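Local coordinates for protein response regulator aspartate phosphatase H (Bacillus subtilis, PDB 3Q15) that dephosphorylates the sporulation phosphotransferase Spo0F, also acts on the competence regulator ComA, and takes part in separating competence from sporulation in time, at residues A[50-64]-A[92-106]. Numbering follows the deposited sequence.
Sequences DLLIYYSLMCFRHQL and QKKLTGLLKYYSLFF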
loop_
_atom_site.group_PDB
_atom_site.type_symbol
_atom_site.label_atom_id
_atom_site.label_comp_id
_atom_site.label_asym_id
_atom_site.label_seq_id
_atom_site.Cartn_x
_atom_site.Cartn_y
_atom_site.Cartn_z
ATOM N N ASP A 50 -11.233 17.781 -12.941
ATOM C CA ASP A 50 -11.876 17.114 -11.813
ATOM C C ASP A 50 -12.127 18.110 -10.688
ATOM O O ASP A 50 -13.151 18.050 -10.007
ATOM C CB ASP A 50 -11.015 15.963 -11.290
ATOM C CG ASP A 50 -10.824 14.864 -12.311
ATOM O OD1 ASP A 50 -11.750 14.619 -13.113
ATOM O OD2 ASP A 50 -9.740 14.243 -12.306
ATOM N N LEU A 51 -11.175 19.020 -10.495
ATOM C CA LEU A 51 -11.303 20.066 -9.492
ATOM C C LEU A 51 -12.467 20.979 -9.853
ATOM O O LEU A 51 -13.280 21.329 -8.997
ATOM C CB LEU A 51 -10.001 20.866 -9.388
ATOM C CG LEU A 51 -9.873 21.902 -8.261
ATOM C CD1 LEU A 51 -10.721 23.136 -8.541
ATOM C CD2 LEU A 51 -10.231 21.286 -6.915
ATOM N N LEU A 52 -12.547 21.353 -11.128
ATOM C CA LEU A 52 -13.605 22.238 -11.609
ATOM C C LEU A 52 -14.996 21.635 -11.418
ATOM O O LEU A 52 -15.958 22.354 -11.162
ATOM C CB LEU A 52 -13.395 22.585 -13.084
ATOM C CG LEU A 52 -12.076 23.260 -13.456
ATOM C CD1 LEU A 52 -12.056 23.589 -14.940
ATOM C CD2 LEU A 52 -11.860 24.514 -12.626
ATOM N N ILE A 53 -15.097 20.317 -11.561
ATOM C CA ILE A 53 -16.352 19.620 -11.311
ATOM C C ILE A 53 -16.713 19.723 -9.839
ATOM O O ILE A 53 -17.851 20.021 -9.490
ATOM C CB ILE A 53 -16.262 18.133 -11.697
ATOM C CG1 ILE A 53 -16.068 17.984 -13.208
ATOM C CG2 ILE A 53 -17.513 17.393 -11.246
ATOM C CD1 ILE A 53 -16.049 16.549 -13.666
ATOM N N TYR A 54 -15.729 19.480 -8.978
ATOM C CA TYR A 54 -15.919 19.590 -7.534
ATOM C C TYR A 54 -16.353 21.009 -7.175
ATOM O O TYR A 54 -17.221 21.212 -6.324
ATOM C CB TYR A 54 -14.621 19.218 -6.810
ATOM C CG TYR A 54 -14.704 19.225 -5.300
ATOM C CD1 TYR A 54 -15.903 18.990 -4.639
ATOM C CD2 TYR A 54 -13.572 19.474 -4.530
ATOM C CE1 TYR A 54 -15.969 18.998 -3.255
ATOM C CE2 TYR A 54 -13.630 19.485 -3.153
ATOM C CZ TYR A 54 -14.831 19.247 -2.519
ATOM O OH TYR A 54 -14.886 19.261 -1.140
ATOM N N TYR A 55 -15.753 21.990 -7.843
ATOM C CA TYR A 55 -16.116 23.389 -7.649
ATOM C C TYR A 55 -17.571 23.668 -8.033
ATOM O O TYR A 55 -18.299 24.327 -7.289
ATOM C CB TYR A 55 -15.179 24.305 -8.442
ATOM C CG TYR A 55 -15.736 25.695 -8.662
ATOM C CD1 TYR A 55 -15.638 26.669 -7.679
ATOM C CD2 TYR A 55 -16.364 26.029 -9.854
ATOM C CE1 TYR A 55 -16.152 27.940 -7.878
ATOM C CE2 TYR A 55 -16.880 27.296 -10.062
ATOM C CZ TYR A 55 -16.770 28.247 -9.070
ATOM O OH TYR A 55 -17.283 29.506 -9.276
ATOM N N SER A 56 -17.982 23.174 -9.199
ATOM C CA SER A 56 -19.338 23.398 -9.697
ATOM C C SER A 56 -20.393 22.718 -8.831
ATOM O O SER A 56 -21.461 23.279 -8.587
ATOM C CB SER A 56 -19.472 22.938 -11.152
ATOM O OG SER A 56 -18.720 23.774 -12.014
ATOM N N LEU A 57 -20.097 21.509 -8.372
ATOM C CA LEU A 57 -20.987 20.826 -7.447
ATOM C C LEU A 57 -21.099 21.613 -6.138
ATOM O O LEU A 57 -22.188 21.752 -5.576
ATOM C CB LEU A 57 -20.495 19.404 -7.177
ATOM C CG LEU A 57 -20.461 18.443 -8.369
ATOM C CD1 LEU A 57 -19.832 17.114 -7.966
ATOM C CD2 LEU A 57 -21.860 18.232 -8.949
ATOM N N MET A 58 -19.974 22.135 -5.658
ATOM C CA MET A 58 -19.992 22.924 -4.432
ATOM C C MET A 58 -20.803 24.205 -4.623
ATOM O O MET A 58 -21.522 24.626 -3.720
ATOM C CB MET A 58 -18.578 23.247 -3.944
ATOM C CG MET A 58 -18.544 23.797 -2.528
ATOM S SD MET A 58 -19.227 22.643 -1.320
ATOM C CE MET A 58 -18.140 21.236 -1.547
ATOM N N CYS A 59 -20.693 24.816 -5.799
ATOM C CA CYS A 59 -21.499 25.988 -6.126
ATOM C C CYS A 59 -22.987 25.673 -5.988
ATOM O O CYS A 59 -23.771 26.509 -5.535
ATOM C CB CYS A 59 -21.202 26.482 -7.546
ATOM S SG CYS A 59 -19.645 27.386 -7.728
ATOM N N PHE A 60 -23.363 24.462 -6.382
ATOM C CA PHE A 60 -24.755 24.030 -6.327
ATOM C C PHE A 60 -25.162 23.784 -4.878
ATOM O O PHE A 60 -26.239 24.195 -4.442
ATOM C CB PHE A 60 -24.948 22.763 -7.168
ATOM C CG PHE A 60 -26.376 22.289 -7.247
ATOM C CD1 PHE A 60 -27.289 22.933 -8.065
ATOM C CD2 PHE A 60 -26.795 21.185 -6.521
ATOM C CE1 PHE A 60 -28.602 22.496 -8.144
ATOM C CE2 PHE A 60 -28.106 20.743 -6.596
ATOM C CZ PHE A 60 -29.010 21.398 -7.409
ATOM N N ARG A 61 -24.287 23.114 -4.138
ATOM C CA ARG A 61 -24.523 22.847 -2.727
ATOM C C ARG A 61 -24.628 24.162 -1.961
ATOM O O ARG A 61 -25.463 24.305 -1.070
ATOM C CB ARG A 61 -23.399 21.978 -2.160
ATOM C CG ARG A 61 -23.577 21.598 -0.706
ATOM C CD ARG A 61 -24.922 20.929 -0.459
ATOM N NE ARG A 61 -25.066 20.537 0.941
ATOM C CZ ARG A 61 -25.503 21.348 1.896
ATOM N NH1 ARG A 61 -25.845 22.593 1.600
ATOM N NH2 ARG A 61 -25.600 20.918 3.146
ATOM N N HIS A 62 -23.784 25.123 -2.325
ATOM C CA HIS A 62 -23.810 26.447 -1.714
ATOM C C HIS A 62 -25.144 27.145 -1.961
ATOM O O HIS A 62 -25.667 27.834 -1.085
ATOM C CB HIS A 62 -22.661 27.306 -2.248
ATOM C CG HIS A 62 -22.654 28.707 -1.717
ATOM N ND1 HIS A 62 -21.910 29.084 -0.619
ATOM C CD2 HIS A 62 -23.300 29.822 -2.134
ATOM C CE1 HIS A 62 -22.099 30.372 -0.383
ATOM N NE2 HIS A 62 -22.938 30.842 -1.288
ATOM N N GLN A 63 -25.689 26.969 -3.161
ATOM C CA GLN A 63 -26.966 27.584 -3.512
ATOM C C GLN A 63 -28.117 26.924 -2.752
ATOM O O GLN A 63 -29.066 27.590 -2.341
ATOM C CB GLN A 63 -27.209 27.512 -5.021
ATOM C CG GLN A 63 -28.458 28.255 -5.483
ATOM C CD GLN A 63 -28.399 29.743 -5.178
ATOM O OE1 GLN A 63 -27.353 30.376 -5.326
ATOM N NE2 GLN A 63 -29.522 30.307 -4.741
ATOM N N LEU A 64 -28.027 25.612 -2.567
ATOM C CA LEU A 64 -29.009 24.895 -1.765
ATOM C C LEU A 64 -29.078 25.473 -0.358
ATOM O O LEU A 64 -30.156 25.604 0.213
ATOM C CB LEU A 64 -28.674 23.402 -1.701
ATOM C CG LEU A 64 -29.019 22.570 -2.937
ATOM C CD1 LEU A 64 -28.585 21.124 -2.756
ATOM C CD2 LEU A 64 -30.510 22.648 -3.235
ATOM N N GLN A 92 -30.687 14.861 -1.473
ATOM C CA GLN A 92 -29.518 15.018 -2.327
ATOM C C GLN A 92 -28.460 13.957 -2.045
ATOM O O GLN A 92 -27.289 14.276 -1.825
ATOM C CB GLN A 92 -28.923 16.416 -2.158
ATOM C CG GLN A 92 -29.847 17.540 -2.597
ATOM C CD GLN A 92 -30.004 17.609 -4.104
ATOM O OE1 GLN A 92 -29.239 16.994 -4.846
ATOM N NE2 GLN A 92 -30.997 18.363 -4.565
ATOM N N LYS A 93 -28.877 12.696 -2.058
ATOM C CA LYS A 93 -27.974 11.582 -1.778
ATOM C C LYS A 93 -26.753 11.539 -2.695
ATOM O O LYS A 93 -25.620 11.474 -2.219
ATOM C CB LYS A 93 -28.718 10.247 -1.852
ATOM C CG LYS A 93 -29.652 9.993 -0.683
ATOM C CD LYS A 93 -30.303 8.622 -0.789
ATOM C CE LYS A 93 -31.182 8.334 0.419
ATOM N NZ LYS A 93 -32.254 9.356 0.576
ATOM N N LYS A 94 -26.986 11.561 -4.004
ATOM C CA LYS A 94 -25.897 11.429 -4.971
ATOM C C LYS A 94 -24.935 12.605 -4.905
ATOM O O LYS A 94 -23.728 12.430 -5.039
ATOM C CB LYS A 94 -26.437 11.258 -6.394
ATOM C CG LYS A 94 -27.219 9.971 -6.599
ATOM C CD LYS A 94 -27.615 9.780 -8.054
ATOM C CE LYS A 94 -28.350 8.461 -8.253
ATOM N NZ LYS A 94 -28.749 8.243 -9.672
ATOM N N LEU A 95 -25.476 13.801 -4.697
ATOM C CA LEU A 95 -24.663 15.005 -4.583
ATOM C C LEU A 95 -23.805 14.950 -3.327
ATOM O O LEU A 95 -22.598 15.192 -3.366
ATOM C CB LEU A 95 -25.555 16.246 -4.532
ATOM C CG LEU A 95 -24.828 17.540 -4.164
ATOM C CD1 LEU A 95 -23.800 17.900 -5.231
ATOM C CD2 LEU A 95 -25.812 18.679 -3.949
ATOM N N THR A 96 -24.442 14.629 -2.209
ATOM C CA THR A 96 -23.749 14.578 -0.932
ATOM C C THR A 96 -22.651 13.514 -0.959
ATOM O O THR A 96 -21.553 13.732 -0.453
ATOM C CB THR A 96 -24.736 14.312 0.222
ATOM O OG1 THR A 96 -25.745 15.328 0.221
ATOM C CG2 THR A 96 -24.021 14.323 1.562
ATOM N N GLY A 97 -22.954 12.370 -1.562
ATOM C CA GLY A 97 -21.988 11.293 -1.684
ATOM C C GLY A 97 -20.794 11.661 -2.547
ATOM O O GLY A 97 -19.656 11.339 -2.213
ATOM N N LEU A 98 -21.050 12.338 -3.662
ATOM C CA LEU A 98 -19.976 12.740 -4.563
ATOM C C LEU A 98 -19.086 13.800 -3.922
ATOM O O LEU A 98 -17.858 13.728 -4.015
ATOM C CB LEU A 98 -20.545 13.246 -5.888
ATOM C CG LEU A 98 -19.536 13.446 -7.020
ATOM C CD1 LEU A 98 -18.545 12.288 -7.081
ATOM C CD2 LEU A 98 -20.260 13.612 -8.349
ATOM N N LEU A 99 -19.708 14.779 -3.269
ATOM C CA LEU A 99 -18.958 15.817 -2.563
ATOM C C LEU A 99 -18.029 15.198 -1.530
ATOM O O LEU A 99 -16.860 15.567 -1.431
ATOM C CB LEU A 99 -19.901 16.807 -1.874
ATOM C CG LEU A 99 -20.737 17.714 -2.773
ATOM C CD1 LEU A 99 -21.596 18.630 -1.916
ATOM C CD2 LEU A 99 -19.842 18.520 -3.700
ATOM N N LYS A 100 -18.561 14.257 -0.758
ATOM C CA LYS A 100 -17.775 13.573 0.252
ATOM C C LYS A 100 -16.569 12.899 -0.392
ATOM O O LYS A 100 -15.464 12.946 0.143
ATOM C CB LYS A 100 -18.629 12.542 0.989
ATOM C CG LYS A 100 -17.909 11.848 2.131
ATOM C CD LYS A 100 -18.863 10.971 2.927
ATOM C CE LYS A 100 -18.209 10.459 4.202
ATOM N NZ LYS A 100 -19.135 9.600 4.994
ATOM N N TYR A 101 -16.790 12.280 -1.548
ATOM C CA TYR A 101 -15.728 11.574 -2.255
ATOM C C TYR A 101 -14.619 12.527 -2.676
ATOM O O TYR A 101 -13.434 12.242 -2.495
ATOM C CB TYR A 101 -16.283 10.854 -3.488
ATOM C CG TYR A 101 -15.207 10.424 -4.463
ATOM C CD1 TYR A 101 -14.964 11.146 -5.624
ATOM C CD2 TYR A 101 -14.422 9.306 -4.212
ATOM C CE1 TYR A 101 -13.980 10.758 -6.513
ATOM C CE2 TYR A 101 -13.436 8.914 -5.092
ATOM C CZ TYR A 101 -13.218 9.640 -6.243
ATOM O OH TYR A 101 -12.233 9.242 -7.122
ATOM N N TYR A 102 -15.011 13.664 -3.236
ATOM C CA TYR A 102 -14.051 14.665 -3.676
ATOM C C TYR A 102 -13.266 15.273 -2.514
ATOM O O TYR A 102 -12.050 15.438 -2.604
ATOM C CB TYR A 102 -14.760 15.763 -4.470
ATOM C CG TYR A 102 -14.989 15.408 -5.924
ATOM C CD1 TYR A 102 -16.178 15.744 -6.560
ATOM C CD2 TYR A 102 -14.013 14.750 -6.662
ATOM C CE1 TYR A 102 -16.393 15.427 -7.886
ATOM C CE2 TYR A 102 -14.218 14.429 -7.994
ATOM C CZ TYR A 102 -15.415 14.773 -8.599
ATOM O OH TYR A 102 -15.641 14.465 -9.917
ATOM N N SER A 103 -13.959 15.607 -1.429
ATOM C CA SER A 103 -13.302 16.243 -0.294
ATOM C C SER A 103 -12.179 15.357 0.236
ATOM O O SER A 103 -11.104 15.845 0.571
ATOM C CB SER A 103 -14.303 16.566 0.824
ATOM O OG SER A 103 -14.843 15.380 1.390
ATOM N N LEU A 104 -12.443 14.056 0.297
ATOM C CA LEU A 104 -11.469 13.077 0.764
ATOM C C LEU A 104 -10.366 12.855 -0.268
ATOM O O LEU A 104 -9.192 12.709 0.079
ATOM C CB LEU A 104 -12.163 11.747 1.067
ATOM C CG LEU A 104 -13.148 11.727 2.237
ATOM C CD1 LEU A 104 -14.013 10.476 2.194
ATOM C CD2 LEU A 104 -12.401 11.832 3.565
ATOM N N PHE A 105 -10.751 12.824 -1.538
ATOM C CA PHE A 105 -9.800 12.588 -2.612
ATOM C C PHE A 105 -8.776 13.711 -2.682
ATOM O O PHE A 105 -7.573 13.469 -2.606
ATOM C CB PHE A 105 -10.508 12.440 -3.961
ATOM C CG PHE A 105 -9.562 12.312 -5.125
ATOM C CD1 PHE A 105 -9.060 11.072 -5.496
ATOM C CD2 PHE A 105 -9.159 13.434 -5.833
ATOM C CE1 PHE A 105 -8.180 10.949 -6.564
ATOM C CE2 PHE A 105 -8.277 13.322 -6.902
ATOM C CZ PHE A 105 -7.787 12.076 -7.268
ATOM N N PHE A 106 -9.257 14.939 -2.822
ATOM C CA PHE A 106 -8.363 16.085 -2.921
ATOM C C PHE A 106 -7.573 16.337 -1.642
ATOM O O PHE A 106 -6.485 16.901 -1.689
ATOM C CB PHE A 106 -9.129 17.335 -3.336
ATOM C CG PHE A 106 -9.486 17.349 -4.785
ATOM C CD1 PHE A 106 -8.505 17.528 -5.745
ATOM C CD2 PHE A 106 -10.794 17.162 -5.194
ATOM C CE1 PHE A 106 -8.824 17.529 -7.093
ATOM C CE2 PHE A 106 -11.119 17.165 -6.537
ATOM C CZ PHE A 106 -10.134 17.349 -7.488
HETATM O O HOH W 1 -13.737 13.260 -11.235
HETATM O O HOH W 2 -24.268 17.931 0.626
#
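Tyr54 and Tyr102 pass one another head to tail, each placing its CB over a face of the other's ring. The closer of these CH-pi contacts sets Tyr102 CB 3.5 Å from the centroid of the Tyr54 ring; the ring planes are inclined by 38°. With CG anti to the backbone N (chi1 -177°), the Tyr54 ring is set as a knob among Leu99, Tyr102, Ser103 and Phe106, and its hydroxyl bonds to Asn17. The Phe106 ring lies nearly parallel to it but slid aside, and takes Leu51 CD2 over one face, 4.0 Å from its centroid. An alanine in place of Tyr54 would probably leave Tyr102 CB and Phe106 without their aromatic neighbour and Asn17 without its hydroxyl partner. Leu57 interlocks with Leu95, Leu98 and Leu99, its CD1 3.5 Å from Leu98 CD2 and also at the Tyr102 ring edge. Leu95 fills the next hole, between Leu57, Phe60, Arg61 and Leu64. A water bridges Arg61 NE and Thr96 OG1. The segments cross at -135°, joining helix 49-67 of the N-terminal three-helix bundle to helix 93-113, whose later part overlaps the first predicted TPR; helix 9-24 packs on Tyr54 and Met58, helix 81-89 on Arg61, and helix 137-153 on Tyr102.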